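Local coordinates for protein endoglucanase (Thermotoga maritima, PDB 2FVG) that probably acts as an M42-family aminopeptidase, using two divalent metal ions per subunit to trim residues from the amino ends of peptides, at residues Y36-V39 / L43-L46; S70-E73 / K77-F80; I90-V95 / E124-D129; V263-N268 / K323-V328. All blocks are in the same frame, centred on the assembly; numbering follows the deposited sequence.

Contact 1. Residues Y36-V39 / L43-L46; sequences YTDV and LIAL. With EDO (1,2-ethanediol), chain B.
Ile44 N gives its hydrogen to Tyr36 O at 2.8 Å, the shorter of two bonds that tie these residues into an antiparallel hydrogen-bonded pair; Tyr36 N returns the favour to Ile44 O at 3.0 Å. The two side chains leave the same face of the sheet and run side by side. Tyr36 has CG wedged between its backbone N and carbonyl carbon (chi1 68°), which swings the ring beside its strand partner. There Ile44 CB sits over one ring face, 4.1 Å from the centroid, a CH-pi contact displaced toward the rim. Ile44 CD1 follows the ring to its far end and comes within 3.4 Å of Tyr36 OH. With an alanine in place of Tyr36, Ile44 would probably lose the ring along its flank, leaving a gap beside helix 205-211. On the other face Thr37 and Leu43 form a non-hydrogen-bonded pair, with Thr37 OG1 4.0 Å from Leu43 CD1 and helix 18-28 packed against both. Thr37 O takes a weak, 3.5 Å hydrogen bond from O1 of an ethanediol, probably from the crystallisation liquor. Past the strand end, Asp38 CB stands 4.0 Å from Ile44 CD1, while its carboxylate reaches forward into the connecting loop to take hydrogen bonds from Gly41 N and Asn42 ND2. This is a beta hairpin whose turn is tied by an aspartate, Asp38, about 8 Å between side chains from Glu197, the predicted proton acceptor.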
loop_
_atom_site.group_PDB
_atom_site.type_symbol
_atom_site.label_atom_id
_atom_site.label_comp_id
_atom_site.label_asym_id
_atom_site.label_seq_id
_atom_site.Cartn_x
_atom_site.Cartn_y
_atom_site.Cartn_z
ATOM N N TYR A 36 12.939 -13.836 -0.379
ATOM C CA TYR A 36 12.514 -14.634 0.765
ATOM C C TYR A 36 11.528 -13.885 1.642
ATOM O O TYR A 36 11.408 -12.673 1.550
ATOM C CB TYR A 36 13.722 -15.088 1.599
ATOM C CG TYR A 36 14.437 -13.958 2.308
ATOM C CD1 TYR A 36 15.433 -13.225 1.665
ATOM C CD2 TYR A 36 14.118 -13.630 3.628
ATOM C CE1 TYR A 36 16.088 -12.187 2.310
ATOM C CE2 TYR A 36 14.763 -12.596 4.284
ATOM C CZ TYR A 36 15.751 -11.878 3.620
ATOM O OH TYR A 36 16.394 -10.848 4.270
ATOM N N THR A 37 10.815 -14.632 2.477
ATOM C CA THR A 37 9.900 -14.065 3.444
ATOM C C THR A 37 10.617 -14.086 4.800
ATOM O O THR A 37 11.009 -15.158 5.277
ATOM C CB THR A 37 8.594 -14.889 3.521
ATOM O OG1 THR A 37 7.911 -14.820 2.264
ATOM C CG2 THR A 37 7.679 -14.356 4.600
ATOM N N ASP A 38 10.803 -12.921 5.420
ATOM C CA ASP A 38 11.462 -12.886 6.729
ATOM C C ASP A 38 10.521 -13.469 7.774
ATOM O O ASP A 38 9.417 -13.881 7.428
ATOM C CB ASP A 38 11.960 -11.483 7.108
ATOM C CG ASP A 38 10.837 -10.514 7.453
ATOM O OD1 ASP A 38 9.647 -10.914 7.506
ATOM O OD2 ASP A 38 11.162 -9.330 7.692
ATOM N N VAL A 39 10.933 -13.477 9.038
ATOM C CA VAL A 39 10.128 -14.100 10.114
ATOM C C VAL A 39 8.780 -13.416 10.438
ATOM O O VAL A 39 7.863 -14.065 10.936
ATOM C CB VAL A 39 10.986 -14.350 11.398
ATOM C CG1 VAL A 39 11.498 -13.039 11.987
ATOM C CG2 VAL A 39 10.218 -15.168 12.453
ATOM N N LEU A 43 8.110 -9.529 2.594
ATOM C CA LEU A 43 8.667 -10.158 1.410
ATOM C C LEU A 43 9.855 -9.316 1.024
ATOM O O LEU A 43 9.705 -8.128 0.792
ATOM C CB LEU A 43 7.641 -10.193 0.279
ATOM C CG LEU A 43 8.080 -10.853 -1.034
ATOM C CD1 LEU A 43 8.442 -12.312 -0.822
ATOM C CD2 LEU A 43 6.944 -10.735 -2.016
ATOM N N ILE A 44 11.030 -9.941 0.950
ATOM C CA ILE A 44 12.268 -9.234 0.671
ATOM C C ILE A 44 12.861 -9.736 -0.626
ATOM O O ILE A 44 13.211 -10.905 -0.750
ATOM C CB ILE A 44 13.272 -9.427 1.837
ATOM C CG1 ILE A 44 12.607 -9.027 3.158
ATOM C CG2 ILE A 44 14.589 -8.674 1.575
ATOM C CD1 ILE A 44 13.535 -9.008 4.325
ATOM N N ALA A 45 12.955 -8.837 -1.593
ATOM C CA ALA A 45 13.474 -9.178 -2.902
ATOM C C ALA A 45 14.754 -8.425 -3.071
ATOM O O ALA A 45 14.814 -7.253 -2.714
ATOM C CB ALA A 45 12.478 -8.774 -3.972
ATOM N N LEU A 46 15.785 -9.095 -3.576
ATOM C CA LEU A 46 17.084 -8.450 -3.812
ATOM C C LEU A 46 17.441 -8.357 -5.283
ATOM O O LEU A 46 17.365 -9.340 -6.024
ATOM C CB LEU A 46 18.204 -9.210 -3.091
ATOM C CG LEU A 46 19.675 -8.897 -3.374
ATOM C CD1 LEU A 46 20.008 -7.432 -3.118
ATOM C CD2 LEU A 46 20.590 -9.788 -2.539
HETATM C C1 EDO B . 12.194 -17.302 8.457
HETATM O O1 EDO B . 10.869 -17.399 7.918
HETATM C C2 EDO B . 13.185 -17.045 7.326
HETATM O O2 EDO B . 14.238 -16.196 7.798
#

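Contact 2. Residues S70-E73 / K77-F80; sequences SKIE and KVSF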
loop_
_atom_site.group_PDB
_atom_site.type_symbol
_atom_site.label_atom_id
_atom_site.label_comp_id
_atom_site.label_asym_id
_atom_site.label_seq_id
_atom_site.Cartn_x
_atom_site.Cartn_y
_atom_site.Cartn_z
ATOM N N SER A 70 -15.425 -11.179 15.261
ATOM C CA SER A 70 -15.320 -11.274 16.709
ATOM C C SER A 70 -16.374 -12.207 17.292
ATOM O O SER A 70 -16.178 -12.768 18.365
ATOM C CB SER A 70 -15.351 -9.883 17.356
ATOM O OG SER A 70 -16.523 -9.169 17.010
ATOM N N LYS A 71 -17.478 -12.398 16.576
ATOM C CA LYS A 71 -18.548 -13.268 17.069
ATOM C C LYS A 71 -19.539 -13.717 16.003
ATOM O O LYS A 71 -19.875 -12.969 15.095
ATOM C CB LYS A 71 -19.320 -12.589 18.211
ATOM C CG LYS A 71 -20.437 -13.469 18.779
ATOM C CD LYS A 71 -20.985 -12.949 20.089
ATOM C CE LYS A 71 -22.067 -13.878 20.610
ATOM N NZ LYS A 71 -22.524 -13.425 21.943
ATOM N N ILE A 72 -20.028 -14.946 16.150
ATOM C CA ILE A 72 -21.026 -15.489 15.255
ATOM C C ILE A 72 -22.322 -15.577 16.043
ATOM O O ILE A 72 -22.405 -16.320 17.027
ATOM C CB ILE A 72 -20.595 -16.855 14.677
ATOM C CG1 ILE A 72 -19.285 -16.683 13.878
ATOM C CG2 ILE A 72 -21.720 -17.442 13.802
ATOM C CD1 ILE A 72 -18.618 -17.976 13.406
ATOM N N GLU A 73 -23.309 -14.784 15.626
ATOM C CA GLU A 73 -24.602 -14.704 16.314
ATOM C C GLU A 73 -25.466 -15.927 16.057
ATOM O O GLU A 73 -25.292 -16.608 15.053
ATOM C CB GLU A 73 -25.343 -13.412 15.936
ATOM C CG GLU A 73 -24.495 -12.123 16.097
ATOM C CD GLU A 73 -23.960 -11.911 17.513
ATOM O OE1 GLU A 73 -24.627 -12.314 18.501
ATOM O OE2 GLU A 73 -22.862 -11.331 17.643
ATOM N N LYS A 77 -25.788 -13.986 11.710
ATOM C CA LYS A 77 -25.093 -12.745 11.450
ATOM C C LYS A 77 -23.799 -12.774 12.236
ATOM O O LYS A 77 -23.674 -13.573 13.170
ATOM C CB LYS A 77 -25.964 -11.534 11.783
ATOM C CG LYS A 77 -26.989 -11.267 10.693
ATOM C CD LYS A 77 -27.823 -10.032 10.951
ATOM C CE LYS A 77 -28.881 -9.854 9.858
ATOM N NZ LYS A 77 -29.765 -11.050 9.693
ATOM N N VAL A 78 -22.816 -11.971 11.818
ATOM C CA VAL A 78 -21.551 -11.909 12.545
ATOM C C VAL A 78 -21.221 -10.493 13.013
ATOM O O VAL A 78 -21.535 -9.520 12.332
ATOM C CB VAL A 78 -20.321 -12.526 11.756
ATOM C CG1 VAL A 78 -20.659 -13.914 11.198
ATOM C CG2 VAL A 78 -19.872 -11.640 10.656
ATOM N N SER A 79 -20.625 -10.407 14.205
ATOM C CA SER A 79 -20.132 -9.162 14.773
ATOM C C SER A 79 -18.666 -9.065 14.347
ATOM O O SER A 79 -18.009 -10.083 14.095
ATOM C CB SER A 79 -20.226 -9.172 16.296
ATOM O OG SER A 79 -21.575 -9.342 16.745
ATOM N N PHE A 80 -18.149 -7.847 14.288
ATOM C CA PHE A 80 -16.781 -7.628 13.834
ATOM C C PHE A 80 -16.131 -6.440 14.544
ATOM O O PHE A 80 -16.814 -5.581 15.122
ATOM C CB PHE A 80 -16.773 -7.447 12.311
ATOM C CG PHE A 80 -17.570 -6.262 11.835
ATOM C CD1 PHE A 80 -18.952 -6.339 11.687
ATOM C CD2 PHE A 80 -16.929 -5.063 11.522
ATOM C CE1 PHE A 80 -19.692 -5.239 11.244
ATOM C CE2 PHE A 80 -17.655 -3.956 11.083
ATOM C CZ PHE A 80 -19.037 -4.039 10.943
#
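The firm part of this hairpin is its backbone, and it starts where Ser70 and Lys71 both face Ser79 in a classic beta bulge. Ser79 O takes the N-H of Ser70 at 3.0 Å, from well above the carbonyl plane, and a weak second one from Lys71 N at 3.4 Å. One residue's carbonyl thus serves two on the opposite strand. Ser79 N answers to Lys71 O at 2.8 Å, and the same oxygen lies 3.2 Å from Val78 CA, a CA-H...O contact. Toward the turn, Glu73 N binds Lys77 O at 2.8 Å. The buried face is made by Ile72 and Val78, a non-hydrogen-bonded pair lying alongside each other with Ile72 CG1 4.1 Å from Val78 CG1. The other face is looser and more polar. Lys71 stretches out, fully extended, away from the partner strand, and Lys77 likewise leads its amine off. Glu73, by contrast, bends at chi2 (-58°) so that its chain folds back over Lys77 O. Ser79 OG gives its hydrogen to Glu73 OE2 at a short 2.5 Å, on the anti side of the carboxylate and 26° out of its plane. A leucine in place of Glu73 would probably leave that hydroxyl without its acceptor and Ser79 OG free to turn. Around the hairpin, Ile72 packs on helix 135-139, Val78 and Phe80 lie against strand 126-129, and the Phe80 ring meets Phe67 edge-to-face.

Contact 3. Residues I90-V95 / E124-D129; sequences ILPGKV and ENLRID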
loop_
_atom_site.group_PDB
_atom_site.type_symbol
_atom_site.label_atom_id
_atom_site.label_comp_id
_atom_site.label_asym_id
_atom_site.label_seq_id
_atom_site.Cartn_x
_atom_site.Cartn_y
_atom_site.Cartn_z
ATOM N N ILE A 90 -19.967 5.317 8.237
ATOM C CA ILE A 90 -20.111 5.065 6.795
ATOM C C ILE A 90 -20.204 3.571 6.395
ATOM O O ILE A 90 -20.260 3.242 5.204
ATOM C CB ILE A 90 -18.970 5.755 5.972
ATOM C CG1 ILE A 90 -17.590 5.218 6.382
ATOM C CG2 ILE A 90 -19.047 7.279 6.116
ATOM C CD1 ILE A 90 -16.480 5.508 5.390
ATOM N N LEU A 91 -20.243 2.678 7.383
ATOM C CA LEU A 91 -20.265 1.237 7.109
ATOM C C LEU A 91 -21.594 0.619 6.692
ATOM O O LEU A 91 -21.585 -0.296 5.875
ATOM C CB LEU A 91 -19.615 0.424 8.236
ATOM C CG LEU A 91 -18.124 0.692 8.478
ATOM C CD1 LEU A 91 -17.592 -0.236 9.548
ATOM C CD2 LEU A 91 -17.289 0.565 7.203
ATOM N N PRO A 92 -22.738 1.081 7.258
ATOM C CA PRO A 92 -23.997 0.475 6.811
ATOM C C PRO A 92 -24.128 0.413 5.286
ATOM O O PRO A 92 -23.857 1.401 4.596
ATOM C CB PRO A 92 -25.053 1.386 7.426
ATOM C CG PRO A 92 -24.420 1.843 8.683
ATOM C CD PRO A 92 -22.977 2.082 8.314
ATOM N N GLY A 93 -24.499 -0.762 4.780
ATOM C CA GLY A 93 -24.650 -0.989 3.337
ATOM C C GLY A 93 -23.389 -1.382 2.572
ATOM O O GLY A 93 -23.469 -1.706 1.389
ATOM N N LYS A 94 -22.228 -1.345 3.224
ATOM C CA LYS A 94 -20.960 -1.719 2.567
ATOM C C LYS A 94 -20.822 -3.221 2.366
ATOM O O LYS A 94 -21.196 -4.002 3.244
ATOM C CB LYS A 94 -19.745 -1.197 3.337
ATOM C CG LYS A 94 -19.085 0.067 2.784
ATOM C CD LYS A 94 -20.021 1.219 2.616
ATOM C CE LYS A 94 -19.277 2.414 2.057
ATOM N NZ LYS A 94 -20.199 3.571 1.914
ATOM N N VAL A 95 -20.292 -3.617 1.204
ATOM C CA VAL A 95 -20.074 -5.041 0.906
ATOM C C VAL A 95 -18.669 -5.458 1.333
ATOM O O VAL A 95 -17.661 -4.783 1.027
ATOM C CB VAL A 95 -20.303 -5.404 -0.583
ATOM C CG1 VAL A 95 -20.279 -6.918 -0.766
ATOM C CG2 VAL A 95 -21.644 -4.871 -1.065
ATOM N N GLU A 124 -20.397 -2.383 17.747
ATOM C CA GLU A 124 -21.248 -3.347 18.447
ATOM C C GLU A 124 -22.674 -3.333 17.895
ATOM O O GLU A 124 -23.425 -4.304 18.062
ATOM C CB GLU A 124 -21.266 -3.056 19.956
ATOM N N ASN A 125 -23.043 -2.236 17.235
ATOM C CA ASN A 125 -24.384 -2.087 16.653
ATOM C C ASN A 125 -24.491 -2.560 15.190
ATOM O O ASN A 125 -25.591 -2.638 14.621
ATOM C CB ASN A 125 -24.865 -0.638 16.810
ATOM C CG ASN A 125 -24.994 -0.215 18.275
ATOM O OD1 ASN A 125 -25.398 -1.005 19.142
ATOM N ND2 ASN A 125 -24.667 1.045 18.553
ATOM N N LEU A 126 -23.342 -2.888 14.600
ATOM C CA LEU A 126 -23.266 -3.347 13.220
ATOM C C LEU A 126 -23.143 -4.873 13.139
ATOM O O LEU A 126 -22.612 -5.510 14.045
ATOM C CB LEU A 126 -22.079 -2.674 12.523
ATOM C CG LEU A 126 -22.123 -1.140 12.462
ATOM C CD1 LEU A 126 -20.844 -0.555 11.892
ATOM C CD2 LEU A 126 -23.331 -0.645 11.680
ATOM N N ARG A 127 -23.638 -5.451 12.047
ATOM C CA ARG A 127 -23.566 -6.893 11.812
ATOM C C ARG A 127 -23.280 -7.132 10.343
ATOM O O ARG A 127 -23.649 -6.308 9.509
ATOM C CB ARG A 127 -24.907 -7.564 12.142
ATOM C CG ARG A 127 -25.362 -7.490 13.590
ATOM C CD ARG A 127 -24.574 -8.420 14.498
ATOM N NE ARG A 127 -25.055 -8.380 15.879
ATOM C CZ ARG A 127 -24.610 -7.537 16.805
ATOM N NH1 ARG A 127 -23.668 -6.634 16.517
ATOM N NH2 ARG A 127 -25.111 -7.594 18.026
ATOM N N ILE A 128 -22.606 -8.231 10.014
ATOM C CA ILE A 128 -22.405 -8.543 8.602
ATOM C C ILE A 128 -23.404 -9.631 8.323
ATOM O O ILE A 128 -23.567 -10.550 9.123
ATOM C CB ILE A 128 -21.002 -9.082 8.240
ATOM C CG1 ILE A 128 -19.915 -8.167 8.782
ATOM C CG2 ILE A 128 -20.884 -9.267 6.695
ATOM C CD1 ILE A 128 -18.513 -8.744 8.675
ATOM N N ASP A 129 -24.095 -9.499 7.203
ATOM C CA ASP A 129 -25.040 -10.485 6.779
ATOM C C ASP A 129 -24.448 -11.131 5.539
ATOM O O ASP A 129 -24.156 -10.451 4.561
ATOM C CB ASP A 129 -26.385 -9.817 6.462
ATOM C CG ASP A 129 -27.489 -10.823 6.135
ATOM O OD1 ASP A 129 -27.352 -12.014 6.498
ATOM O OD2 ASP A 129 -28.498 -10.413 5.510
#
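This is a small, wholly apolar contact between a tight turn and strand 126-129: Leu91 and Pro92, in the loop leading to strand 95-98, close on Leu126 at the strand's start. Leu126 does the work for its side. Its CG lies anti to the carbonyl carbon (chi1 -60°), which sends the two methyls toward the turn. CD1 of Leu126 sits 4.0 Å from Leu91 CB and equally close to the tip methyl, Leu91 CD1, while its CD2 touches Pro92 CG at 4.0 Å. The side chain crosses both partners at about a right angle, and the two methyls straddle them like a fork. No hydrogen bond links the segments; each is braced by bonds of its own and by backbone bonds to neighbours such as Ile105 and Gly106. In 90-95 a type II turn from Leu91 to Lys94 is closed by Lys94 N to Leu91 O at 2.9 Å, with Gly93 at backbone angles (phi 86°) where any CB would collide with Pro92 O. In 124-129 Arg127 NH1 grips two carbonyls, Glu124 O at 2.8 Å and Leu126 O at 2.9 Å, each from above the carbonyl plane, which probably helps to fix the start of the strand. Leu91 and Leu126 share Ile105 of strand 101-107 as a further neighbour. A Pro-Gly type II turn thus folds over an antiparallel sheet, consistent with the compact beta domain of M42 peptidases.

Contact 4. Residues V263-N268 / K323-V328; sequences VDTAKN and KKLIKV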
loop_
_atom_site.group_PDB
_atom_site.type_symbol
_atom_site.label_atom_id
_atom_site.label_comp_id
_atom_site.label_asym_id
_atom_site.label_seq_id
_atom_site.Cartn_x
_atom_site.Cartn_y
_atom_site.Cartn_z
ATOM N N VAL A 263 14.428 15.552 -5.858
ATOM C CA VAL A 263 13.921 16.679 -6.636
ATOM C C VAL A 263 14.766 16.922 -7.881
ATOM O O VAL A 263 14.229 17.102 -8.975
ATOM C CB VAL A 263 13.890 17.970 -5.787
ATOM C CG1 VAL A 263 13.764 19.213 -6.681
ATOM C CG2 VAL A 263 12.792 17.893 -4.777
ATOM N N ASP A 264 16.080 16.936 -7.718
ATOM C CA ASP A 264 16.966 17.177 -8.865
ATOM C C ASP A 264 16.848 16.051 -9.899
ATOM O O ASP A 264 16.794 16.312 -11.092
ATOM C CB ASP A 264 18.390 17.393 -8.386
ATOM C CG ASP A 264 18.549 18.706 -7.619
ATOM O OD1 ASP A 264 17.537 19.417 -7.434
ATOM O OD2 ASP A 264 19.684 19.035 -7.209
ATOM N N THR A 265 16.741 14.809 -9.429
ATOM C CA THR A 265 16.576 13.636 -10.297
ATOM C C THR A 265 15.317 13.790 -11.138
ATOM O O THR A 265 15.309 13.498 -12.336
ATOM C CB THR A 265 16.471 12.341 -9.459
ATOM O OG1 THR A 265 17.684 12.147 -8.724
ATOM C CG2 THR A 265 16.228 11.127 -10.340
ATOM N N ALA A 266 14.247 14.239 -10.497
ATOM C CA ALA A 266 12.985 14.500 -11.174
ATOM C C ALA A 266 13.149 15.581 -12.243
ATOM O O ALA A 266 12.799 15.360 -13.409
ATOM C CB ALA A 266 11.949 14.915 -10.175
ATOM N N LYS A 267 13.693 16.737 -11.844
ATOM C CA LYS A 267 13.873 17.870 -12.748
ATOM C C LYS A 267 14.775 17.550 -13.926
ATOM O O LYS A 267 14.503 17.978 -15.035
ATOM C CB LYS A 267 14.420 19.098 -11.998
ATOM C CG LYS A 267 13.398 19.746 -11.059
ATOM C CD LYS A 267 14.001 20.667 -9.985
ATOM C CE LYS A 267 14.810 21.832 -10.532
ATOM N NZ LYS A 267 15.324 22.677 -9.412
ATOM N N ASN A 268 15.846 16.801 -13.685
ATOM C CA ASN A 268 16.805 16.473 -14.743
ATOM C C ASN A 268 16.313 15.356 -15.654
ATOM O O ASN A 268 16.875 15.140 -16.728
ATOM C CB ASN A 268 18.185 16.138 -14.167
ATOM C CG ASN A 268 18.823 17.314 -13.426
ATOM O OD1 ASN A 268 18.400 18.469 -13.554
ATOM N ND2 ASN A 268 19.868 17.018 -12.665
ATOM N N LYS A 323 6.828 5.534 -10.945
ATOM C CA LYS A 323 7.619 4.402 -11.400
ATOM C C LYS A 323 8.896 4.892 -12.100
ATOM O O LYS A 323 9.975 4.345 -11.871
ATOM C CB LYS A 323 6.788 3.534 -12.347
ATOM C CG LYS A 323 7.558 2.381 -12.983
ATOM C CD LYS A 323 6.894 1.832 -14.239
ATOM C CE LYS A 323 7.211 2.675 -15.482
ATOM N NZ LYS A 323 6.622 2.096 -16.740
ATOM N N LYS A 324 8.787 5.904 -12.965
ATOM C CA LYS A 324 9.972 6.444 -13.648
ATOM C C LYS A 324 10.987 6.961 -12.640
ATOM O O LYS A 324 12.155 6.651 -12.723
ATOM C CB LYS A 324 9.620 7.585 -14.603
ATOM C CG LYS A 324 9.084 7.204 -15.979
ATOM C CD LYS A 324 8.938 8.482 -16.816
ATOM C CE LYS A 324 8.364 8.241 -18.207
ATOM N NZ LYS A 324 6.941 7.817 -18.173
ATOM N N LEU A 325 10.526 7.762 -11.689
ATOM C CA LEU A 325 11.380 8.344 -10.651
ATOM C C LEU A 325 12.099 7.299 -9.790
ATOM O O LEU A 325 13.281 7.434 -9.526
ATOM C CB LEU A 325 10.575 9.307 -9.763
ATOM C CG LEU A 325 11.318 10.140 -8.721
ATOM C CD1 LEU A 325 12.482 10.933 -9.351
ATOM C CD2 LEU A 325 10.354 11.066 -8.004
ATOM N N ILE A 326 11.386 6.275 -9.345
ATOM C CA ILE A 326 11.983 5.212 -8.554
ATOM C C ILE A 326 13.051 4.489 -9.398
ATOM O O ILE A 326 14.131 4.187 -8.907
ATOM C CB ILE A 326 10.917 4.159 -8.101
ATOM C CG1 ILE A 326 9.855 4.756 -7.155
ATOM C CG2 ILE A 326 11.578 2.968 -7.427
ATOM C CD1 ILE A 326 10.431 5.469 -5.942
ATOM N N LYS A 327 12.768 4.237 -10.671
ATOM C CA LYS A 327 13.717 3.510 -11.494
ATOM C C LYS A 327 15.038 4.279 -11.667
ATOM O O LYS A 327 16.115 3.691 -11.558
ATOM C CB LYS A 327 13.107 3.136 -12.839
ATOM C CG LYS A 327 13.960 2.177 -13.603
ATOM C CD LYS A 327 13.396 1.871 -14.959
ATOM C CE LYS A 327 14.296 0.867 -15.640
ATOM N NZ LYS A 327 13.741 0.378 -16.929
ATOM N N VAL A 328 14.945 5.585 -11.916
ATOM C CA VAL A 328 16.123 6.447 -12.063
ATOM C C VAL A 328 16.888 6.566 -10.745
ATOM O O VAL A 328 18.106 6.488 -10.741
ATOM C CB VAL A 328 15.777 7.853 -12.594
ATOM C CG1 VAL A 328 17.076 8.629 -12.912
ATOM C CG2 VAL A 328 14.941 7.745 -13.855
#
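No ring, carboxylate or side-chain amide has a face or edge in play where Thr265 and Ala266 meet Leu325 and Val328; one backbone nitrogen, Ala266 N, comes within 3.9 Å of Leu325 CD1. The rest is carbon against carbon, mostly methyl groups. Thr265 CG2 is the central atom, 3.7 Å from Val328 CG1 and 3.9 Å from Leu325 CD1. The threonine is turned with this methyl anti to its own N and OG1 beside it (chi1 -62°), so the hydroxyl faces back along its helix to bond Thr261 O and only carbon is offered to helix 316-332. Thr265 and Val328 slide past one another, their side chains running in opposite directions, whereas Leu325 comes in at a slant and reaches with CD1 to Ala266 CB at 4.1 Å. The small alanine lets that methyl settle close to the helix backbone. The axes of these short helical segments approach to 10.0 Å and cross at 113°, so the touch is confined to four residues. Around them, Phe273 touches Ala266, Ile300 of strand 297-306 touches Leu325, and Asn269 touches Val328. With no charge or hydrogen bond across it, the interface probably depends on shape and on keeping methyl groups from water, and the buried threonine hydroxyl probably costs little, since Thr261 O accepts its bond.

In the fold
The four contacts follow one another along the chain without nesting. Contact 1 opens the series at the edge of the large mixed sheet, and contact 4 closes it on the helices beside that sheet; their centres are 26 Å apart. Between them come contacts 2 and 3, both on the six-stranded antiparallel sheet, with centres 11 Å apart. These two touch directly: Val78 O and Ile128 N lie 2.9 Å apart, probably hydrogen-bonded, and Phe80 packs on Leu126 and Ile128. Contact 4 lies across the chain's centre from both, 48 and 43 Å from their centres. The pairs thus mark two bodies, the core that carries the predicted metal-binding residues and a smaller beta domain inserted within it.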